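Local coordinates for kinectin 1 (Kinesin receptor) (Legionella pneumophila, PDB 4MU6), which is of unknown molecular function but is an effector of Legionella, predicted to be membrane-bound and coiled-coil, whose N-terminal, largely helical domain forms this chain, at residues L13-H17 with S48-L53; I2-A6 with S56-D60; L5-I10 with K247-L251. All coordinates share one frame; numbering follows the deposited sequence.

Interaction 1. Residues L13-H17 with S48-L53; sequences LVTEH and SVTATL
The imidazole of His-17 lies against Val-49, whose CA sits 4.1 Å above the ring plane and towards the rim of one face. A CH-pi contact adds to this: Val-49 CG2 is 4.1 Å from the His-17 ring centroid and 29° off the normal, so the methyl is off-centre. Near the ring plane, at the edge, come two hydroxyls, and Leu-13 O lies in the plane at the edge. Ser-48 OG forms a short hydrogen bond with His-17 ND1, 2.5 Å long at an angle of 152°, in which either atom could be the donor. Thr-52 OG1 lies 3.3 Å from His-17 CE1. A water bound to Ser-48 OG also makes a weak bond to His-17 O. One turn earlier, Leu-13 has CG anti to the backbone N and its two methyls part: CD1 meets Thr-52 CG2 tip to tip at 4.0 Å, while CD2 lies 4.0 Å from both Val-49 CG1 and Leu-53 CD2. The short axes approach to 10.0 Å at 129° between their directions, so helix 10-22 runs back across helix 43-105. Helix 227-273 adjoins both, with Ala-255 touching Val-14 and Val-49 and Ile-252 touching Leu-53.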
loop_
_atom_site.group_PDB
_atom_site.type_symbol
_atom_site.label_atom_id
_atom_site.label_comp_id
_atom_site.label_asym_id
_atom_site.label_seq_id
_atom_site.Cartn_x
_atom_site.Cartn_y
_atom_site.Cartn_z
ATOM N N LEU A 13 12.960 21.365 -25.111
ATOM C CA LEU A 13 14.000 20.525 -24.514
ATOM C C LEU A 13 15.072 20.165 -25.541
ATOM O O LEU A 13 16.270 20.308 -25.283
ATOM C CB LEU A 13 13.408 19.252 -23.905
ATOM C CG LEU A 13 14.421 18.277 -23.286
ATOM C CD1 LEU A 13 15.173 18.944 -22.167
ATOM C CD2 LEU A 13 13.727 17.037 -22.767
ATOM N N VAL A 14 14.636 19.697 -26.705
ATOM C CA VAL A 14 15.570 19.321 -27.761
ATOM C C VAL A 14 16.413 20.525 -28.177
ATOM O O VAL A 14 17.627 20.410 -28.370
ATOM C CB VAL A 14 14.827 18.715 -28.967
ATOM C CG1 VAL A 14 15.801 18.314 -30.065
ATOM C CG2 VAL A 14 14.007 17.497 -28.508
ATOM N N THR A 15 15.772 21.685 -28.261
ATOM C CA THR A 15 16.453 22.910 -28.660
ATOM C C THR A 15 17.557 23.262 -27.674
ATOM O O THR A 15 18.672 23.616 -28.072
ATOM C CB THR A 15 15.475 24.094 -28.751
ATOM O OG1 THR A 15 14.515 23.838 -29.780
ATOM C CG2 THR A 15 16.219 25.373 -29.084
ATOM N N GLU A 16 17.234 23.163 -26.389
ATOM C CA GLU A 16 18.198 23.464 -25.345
ATOM C C GLU A 16 19.399 22.547 -25.492
ATOM O O GLU A 16 20.542 22.985 -25.386
ATOM C CB GLU A 16 17.568 23.298 -23.969
ATOM C CG GLU A 16 18.471 23.725 -22.817
ATOM C CD GLU A 16 17.963 23.244 -21.454
ATOM O OE1 GLU A 16 17.942 24.057 -20.504
ATOM O OE2 GLU A 16 17.594 22.053 -21.329
ATOM N N HIS A 17 19.140 21.275 -25.773
ATOM C CA HIS A 17 20.227 20.316 -25.942
ATOM C C HIS A 17 21.007 20.494 -27.252
ATOM O O HIS A 17 22.201 20.205 -27.316
ATOM C CB HIS A 17 19.713 18.890 -25.791
ATOM C CG HIS A 17 19.402 18.519 -24.376
ATOM N ND1 HIS A 17 20.197 17.668 -23.640
ATOM C CD2 HIS A 17 18.395 18.900 -23.554
ATOM C CE1 HIS A 17 19.686 17.530 -22.429
ATOM N NE2 HIS A 17 18.592 18.267 -22.352
ATOM N N SER A 48 21.668 12.775 -24.924
ATOM C CA SER A 48 21.497 13.704 -23.807
ATOM C C SER A 48 20.022 14.061 -23.512
ATOM O O SER A 48 19.644 14.171 -22.345
ATOM C CB SER A 48 22.401 14.948 -23.936
ATOM O OG SER A 48 21.801 15.993 -24.679
ATOM N N VAL A 49 19.196 14.241 -24.546
ATOM C CA VAL A 49 17.755 14.446 -24.353
ATOM C C VAL A 49 17.144 13.206 -23.680
ATOM O O VAL A 49 16.361 13.316 -22.739
ATOM C CB VAL A 49 17.031 14.691 -25.680
ATOM C CG1 VAL A 49 15.498 14.698 -25.480
ATOM C CG2 VAL A 49 17.507 15.990 -26.312
ATOM N N THR A 50 17.525 12.027 -24.166
ATOM C CA THR A 50 17.011 10.774 -23.628
ATOM C C THR A 50 17.353 10.590 -22.144
ATOM O O THR A 50 16.507 10.128 -21.385
ATOM C CB THR A 50 17.465 9.549 -24.471
ATOM O OG1 THR A 50 16.948 9.670 -25.806
ATOM C CG2 THR A 50 16.965 8.222 -23.864
ATOM N N ALA A 51 18.564 10.971 -21.729
ATOM C CA ALA A 51 18.964 10.855 -20.316
ATOM C C ALA A 51 18.152 11.805 -19.445
ATOM O O ALA A 51 17.681 11.422 -18.362
ATOM C CB ALA A 51 20.500 11.088 -20.118
ATOM N N THR A 52 17.974 13.037 -19.925
ATOM C CA THR A 52 17.106 13.996 -19.245
ATOM C C THR A 52 15.681 13.458 -19.079
ATOM O O THR A 52 15.072 13.602 -18.019
ATOM C CB THR A 52 17.042 15.335 -19.988
ATOM O OG1 THR A 52 18.309 15.999 -19.894
ATOM C CG2 THR A 52 15.943 16.235 -19.393
ATOM N N LEU A 53 15.132 12.851 -20.124
ATOM C CA LEU A 53 13.758 12.341 -20.021
ATOM C C LEU A 53 13.646 11.187 -19.026
ATOM O O LEU A 53 12.657 11.078 -18.286
ATOM C CB LEU A 53 13.206 11.946 -21.394
ATOM C CG LEU A 53 12.866 13.154 -22.272
ATOM C CD1 LEU A 53 12.674 12.748 -23.715
ATOM C CD2 LEU A 53 11.612 13.826 -21.734
HETATM O O HOH W 1 23.670 17.355 -26.240
#

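Interaction 2. Residues I2-A6 with S56-D60; sequences IMFLA and SRDSD
Asp-60 holds its carboxylate against the backbone of the N-terminal segment, each oxygen taking one of two successive N-H groups. Phe-4 N donates to OD1 of Asp-60 over 3.0 Å at 166°, on the syn side but 15° out of the carboxylate plane; Leu-5 N donates over 2.8 Å to Asp-60 OD2, which uses its syn lone pair, at 159°. The Phe-4 ring turns its edge to the same group, with Asp-60 OD1 in the ring plane. CG of Phe-4 stands beside its own backbone N, and from there the ring points across the helix direction, bringing CE2 to 3.4 Å from Ser-59 OG, while CB of Phe-4 packs 3.6 Å from CB of Ser-56. Met-3, present as selenomethionine, bends at its second and third torsions and thus carries CE back to 3.3 Å from Asp-60 CG, crossing the carboxylate obliquely. Leu-5 lies alongside Arg-57, pointing the same way, and its CD1 is 3.9 Å from Arg-57 CB. A water donates to Ile-2 O and Asp-60 OD1 and accepts from Ser-59 OG; Ser-56 OG bonds to Thr-52 O within the helix. With two N-H donors and a water on a buried carboxylate, Asp-60 is probably kept in its charged form, and the paired bonds fix the rotation of the group while pinning the N-terminal loop to helix 43-105.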
loop_
_atom_site.group_PDB
_atom_site.type_symbol
_atom_site.label_atom_id
_atom_site.label_comp_id
_atom_site.label_asym_id
_atom_site.label_seq_id
_atom_site.Cartn_x
_atom_site.Cartn_y
_atom_site.Cartn_z
ATOM N N ILE A 2 6.721 20.047 -8.755
ATOM C CA ILE A 2 5.593 19.523 -9.521
ATOM C C ILE A 2 6.086 18.392 -10.441
ATOM O O ILE A 2 7.140 17.800 -10.196
ATOM C CB ILE A 2 4.834 20.680 -10.273
ATOM C CG1 ILE A 2 3.403 20.273 -10.688
ATOM C CG2 ILE A 2 5.669 21.239 -11.434
ATOM C CD1 ILE A 2 2.599 19.576 -9.587
HETATM N N MSE A 3 5.322 18.077 -11.479
HETATM C CA MSE A 3 5.634 16.971 -12.373
HETATM C C MSE A 3 6.519 17.396 -13.531
HETATM O O MSE A 3 6.415 18.514 -14.029
HETATM C CB MSE A 3 4.339 16.375 -12.909
HETATM C CG MSE A 3 3.450 15.858 -11.799
HETATM SE SE MSE A 3 4.365 14.417 -10.854
HETATM C CE MSE A 3 4.326 13.168 -12.320
ATOM N N PHE A 4 7.377 16.484 -13.968
ATOM C CA PHE A 4 8.280 16.764 -15.073
ATOM C C PHE A 4 7.746 16.312 -16.433
ATOM O O PHE A 4 7.651 17.121 -17.358
ATOM C CB PHE A 4 9.646 16.137 -14.814
ATOM C CG PHE A 4 10.450 16.839 -13.752
ATOM C CD1 PHE A 4 11.184 17.983 -14.061
ATOM C CD2 PHE A 4 10.492 16.348 -12.450
ATOM C CE1 PHE A 4 11.939 18.631 -13.085
ATOM C CE2 PHE A 4 11.247 16.984 -11.468
ATOM C CZ PHE A 4 11.972 18.126 -11.785
ATOM N N LEU A 5 7.414 15.026 -16.566
ATOM C CA LEU A 5 7.027 14.500 -17.875
ATOM C C LEU A 5 5.808 15.233 -18.413
ATOM O O LEU A 5 5.790 15.655 -19.566
ATOM C CB LEU A 5 6.742 12.995 -17.829
ATOM C CG LEU A 5 7.895 12.024 -17.639
ATOM C CD1 LEU A 5 7.425 10.618 -17.942
ATOM C CD2 LEU A 5 9.102 12.405 -18.505
ATOM N N ALA A 6 4.807 15.402 -17.550
ATOM C CA ALA A 6 3.547 16.026 -17.928
ATOM C C ALA A 6 3.711 17.473 -18.354
ATOM O O ALA A 6 2.871 18.005 -19.079
ATOM C CB ALA A 6 2.545 15.931 -16.786
ATOM N N SER A 56 13.788 12.551 -15.528
ATOM C CA SER A 56 12.474 13.146 -15.283
ATOM C C SER A 56 11.405 12.087 -14.978
ATOM O O SER A 56 10.587 12.255 -14.067
ATOM C CB SER A 56 12.041 13.974 -16.495
ATOM O OG SER A 56 12.824 15.145 -16.607
ATOM N N ARG A 57 11.407 11.015 -15.769
ATOM C CA ARG A 57 10.487 9.919 -15.557
ATOM C C ARG A 57 10.744 9.311 -14.191
ATOM O O ARG A 57 9.814 9.036 -13.432
ATOM C CB ARG A 57 10.672 8.829 -16.607
ATOM C CG ARG A 57 9.731 7.628 -16.372
ATOM C CD ARG A 57 10.319 6.386 -16.990
ATOM N NE ARG A 57 11.593 6.067 -16.352
ATOM C CZ ARG A 57 12.491 5.217 -16.836
ATOM N NH1 ARG A 57 12.276 4.605 -17.991
ATOM N NH2 ARG A 57 13.610 4.988 -16.161
ATOM N N ASP A 58 12.020 9.108 -13.876
ATOM C CA ASP A 58 12.373 8.517 -12.591
ATOM C C ASP A 58 11.883 9.392 -11.447
ATOM O O ASP A 58 11.372 8.881 -10.445
ATOM C CB ASP A 58 13.876 8.249 -12.501
ATOM C CG ASP A 58 14.278 7.007 -13.264
ATOM O OD1 ASP A 58 13.398 6.428 -13.949
ATOM O OD2 ASP A 58 15.458 6.605 -13.178
ATOM N N SER A 59 12.002 10.707 -11.612
ATOM C CA SER A 59 11.548 11.629 -10.572
ATOM C C SER A 59 10.023 11.567 -10.370
ATOM O O SER A 59 9.532 11.532 -9.234
ATOM C CB SER A 59 11.988 13.064 -10.862
ATOM O OG SER A 59 11.402 13.941 -9.903
ATOM N N ASP A 60 9.285 11.548 -11.475
ATOM C CA ASP A 60 7.834 11.408 -11.428
ATOM C C ASP A 60 7.432 10.111 -10.717
ATOM O O ASP A 60 6.592 10.128 -9.830
ATOM C CB ASP A 60 7.242 11.457 -12.838
ATOM C CG ASP A 60 7.399 12.830 -13.493
ATOM O OD1 ASP A 60 7.920 13.767 -12.840
ATOM O OD2 ASP A 60 6.981 12.976 -14.662
HETATM O O HOH W 2 8.344 14.921 -10.056
#

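Interaction 3. Residues L5-I10 with K247-L251; sequences LANCNI and KCSDL
Leu-251 reaches out between Leu-5, Cys-8 and Ile-10, and its torsions divide the work of its two methyls. CG stands beside the backbone N (chi1 -82°) and the chain continues extended, which brings CD1 to 3.9 Å from Leu-5 CD2 and to 4.2 Å from Cys-8 CB. The other methyl, CD2 of Leu-251, meets CD1 of Ile-10 at 3.9 Å as the two side chains slide past each other in opposite directions. Ile-10 carries CG1 anti to its backbone N, and the turn at its second torsion (chi2 70°) lays CD1 3.4 Å from the carbonyl oxygen of Leu-251.

The loop that receives these side chains has the form of a type I beta turn: Ala-6 and Asn-7 have the phi and psi expected at its two central positions, and Cys-8 N bonds to Leu-5 O at 3.1 Å. Asn-9 then N-caps helix 10-22, its OD1 accepting from Glu-12 N. Within this coiled-coil family domain the passage from turn to helix lies along helix 227-273, as the contacts of Leu-5, Cys-8 and Ile-10 show.

Lys-247 extends through its first three torsions and bends only at the last (chi4 61°). Its aliphatic part therefore runs alongside the start of the turn, with CE 3.5 Å from Ala-6 CA and CD 3.8 Å from Leu-5 CB. Leu-5 enters between Lys-247 and Leu-251, one turn apart, and its CD1 packs 3.9 Å from CB of Cys-248, whose side chain also touches Leu-54 and Arg-57 of helix 43-105.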
loop_
_atom_site.group_PDB
_atom_site.type_symbol
_atom_site.label_atom_id
_atom_site.label_comp_id
_atom_site.label_asym_id
_atom_site.label_seq_id
_atom_site.Cartn_x
_atom_site.Cartn_y
_atom_site.Cartn_z
ATOM N N LEU A 5 7.414 15.026 -16.566
ATOM C CA LEU A 5 7.027 14.500 -17.875
ATOM C C LEU A 5 5.808 15.233 -18.413
ATOM O O LEU A 5 5.790 15.655 -19.566
ATOM C CB LEU A 5 6.742 12.995 -17.829
ATOM C CG LEU A 5 7.895 12.024 -17.639
ATOM C CD1 LEU A 5 7.425 10.618 -17.942
ATOM C CD2 LEU A 5 9.102 12.405 -18.505
ATOM N N ALA A 6 4.807 15.402 -17.550
ATOM C CA ALA A 6 3.547 16.026 -17.928
ATOM C C ALA A 6 3.711 17.473 -18.354
ATOM O O ALA A 6 2.871 18.005 -19.079
ATOM C CB ALA A 6 2.545 15.931 -16.786
ATOM N N ASN A 7 4.788 18.107 -17.902
ATOM C CA ASN A 7 5.026 19.515 -18.196
ATOM C C ASN A 7 6.166 19.742 -19.188
ATOM O O ASN A 7 6.628 20.871 -19.370
ATOM C CB ASN A 7 5.280 20.291 -16.904
ATOM C CG ASN A 7 4.047 20.369 -16.030
ATOM O OD1 ASN A 7 3.001 20.861 -16.460
ATOM N ND2 ASN A 7 4.150 19.855 -14.804
ATOM N N CYS A 8 6.608 18.669 -19.836
ATOM C CA CYS A 8 7.717 18.761 -20.776
ATOM C C CYS A 8 7.275 19.326 -22.121
ATOM O O CYS A 8 6.418 18.753 -22.797
ATOM C CB CYS A 8 8.381 17.395 -20.975
ATOM S SG CYS A 8 9.921 17.431 -21.944
ATOM N N ASN A 9 7.857 20.463 -22.486
ATOM C CA ASN A 9 7.766 20.995 -23.840
ATOM C C ASN A 9 8.869 20.329 -24.633
ATOM O O ASN A 9 10.021 20.706 -24.508
ATOM C CB ASN A 9 8.016 22.499 -23.819
ATOM C CG ASN A 9 7.762 23.161 -25.169
ATOM O OD1 ASN A 9 8.139 22.642 -26.222
ATOM N ND2 ASN A 9 7.110 24.315 -25.135
ATOM N N ILE A 10 8.532 19.331 -25.439
ATOM C CA ILE A 10 9.567 18.517 -26.068
ATOM C C ILE A 10 10.451 19.317 -27.042
ATOM O O ILE A 10 11.657 19.080 -27.136
ATOM C CB ILE A 10 8.969 17.245 -26.727
ATOM C CG1 ILE A 10 10.061 16.222 -27.039
ATOM C CG2 ILE A 10 8.179 17.598 -27.958
ATOM C CD1 ILE A 10 10.643 15.579 -25.795
ATOM N N LYS A 247 4.632 7.166 -21.185
ATOM C CA LYS A 247 4.698 8.598 -21.457
ATOM C C LYS A 247 6.126 9.025 -21.803
ATOM O O LYS A 247 6.363 9.864 -22.695
ATOM C CB LYS A 247 4.186 9.378 -20.242
ATOM C CG LYS A 247 4.111 10.872 -20.467
ATOM C CD LYS A 247 3.486 11.566 -19.278
ATOM C CE LYS A 247 3.151 13.009 -19.604
ATOM N NZ LYS A 247 2.168 13.154 -20.728
ATOM N N CYS A 248 7.074 8.427 -21.095
ATOM C CA CYS A 248 8.488 8.660 -21.328
ATOM C C CYS A 248 8.930 8.093 -22.679
ATOM O O CYS A 248 9.683 8.745 -23.410
ATOM C CB CYS A 248 9.314 8.027 -20.209
ATOM S SG CYS A 248 11.086 8.310 -20.364
ATOM N N SER A 249 8.476 6.882 -23.004
ATOM C CA SER A 249 8.766 6.316 -24.320
ATOM C C SER A 249 8.238 7.190 -25.462
ATOM O O SER A 249 8.893 7.321 -26.502
ATOM C CB SER A 249 8.213 4.901 -24.457
ATOM O OG SER A 249 9.213 3.965 -24.109
ATOM N N ASP A 250 7.069 7.791 -25.264
ATOM C CA ASP A 250 6.457 8.623 -26.307
ATOM C C ASP A 250 7.218 9.932 -26.495
ATOM O O ASP A 250 7.387 10.409 -27.614
ATOM C CB ASP A 250 4.994 8.938 -25.973
ATOM C CG ASP A 250 4.087 7.735 -26.110
ATOM O OD1 ASP A 250 4.528 6.712 -26.680
ATOM O OD2 ASP A 250 2.923 7.823 -25.659
ATOM N N LEU A 251 7.645 10.515 -25.381
ATOM C CA LEU A 251 8.425 11.749 -25.395
ATOM C C LEU A 251 9.784 11.541 -26.061
ATOM O O LEU A 251 10.274 12.392 -26.819
ATOM C CB LEU A 251 8.591 12.273 -23.970
ATOM C CG LEU A 251 7.384 13.065 -23.451
ATOM C CD1 LEU A 251 7.502 13.356 -21.956
ATOM C CD2 LEU A 251 7.224 14.362 -24.251
#

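From the N terminus, residues 2-6 pair first with 56-60, and interaction 2 thereby closes a loop holding helices 10-22 and 29-38 and the start of helix 43-105. Interaction 1, joining 13-17 to 48-53, is nested inside it. Interaction 3 sets out from nearly the same place, sharing Leu-5 and Ala-6, but closes far later in the chain, at 247-251, so interaction 1 lies within its loop too. Centres of interactions 2 and 3 are about 8 Å apart, and those of 1 and 3 about 11 Å. Together they tie the N-terminal segment and helix 10-22 to the two long helices 43-105 and 227-273, with Leu-53 touching Leu-5, Cys-248 and Leu-251.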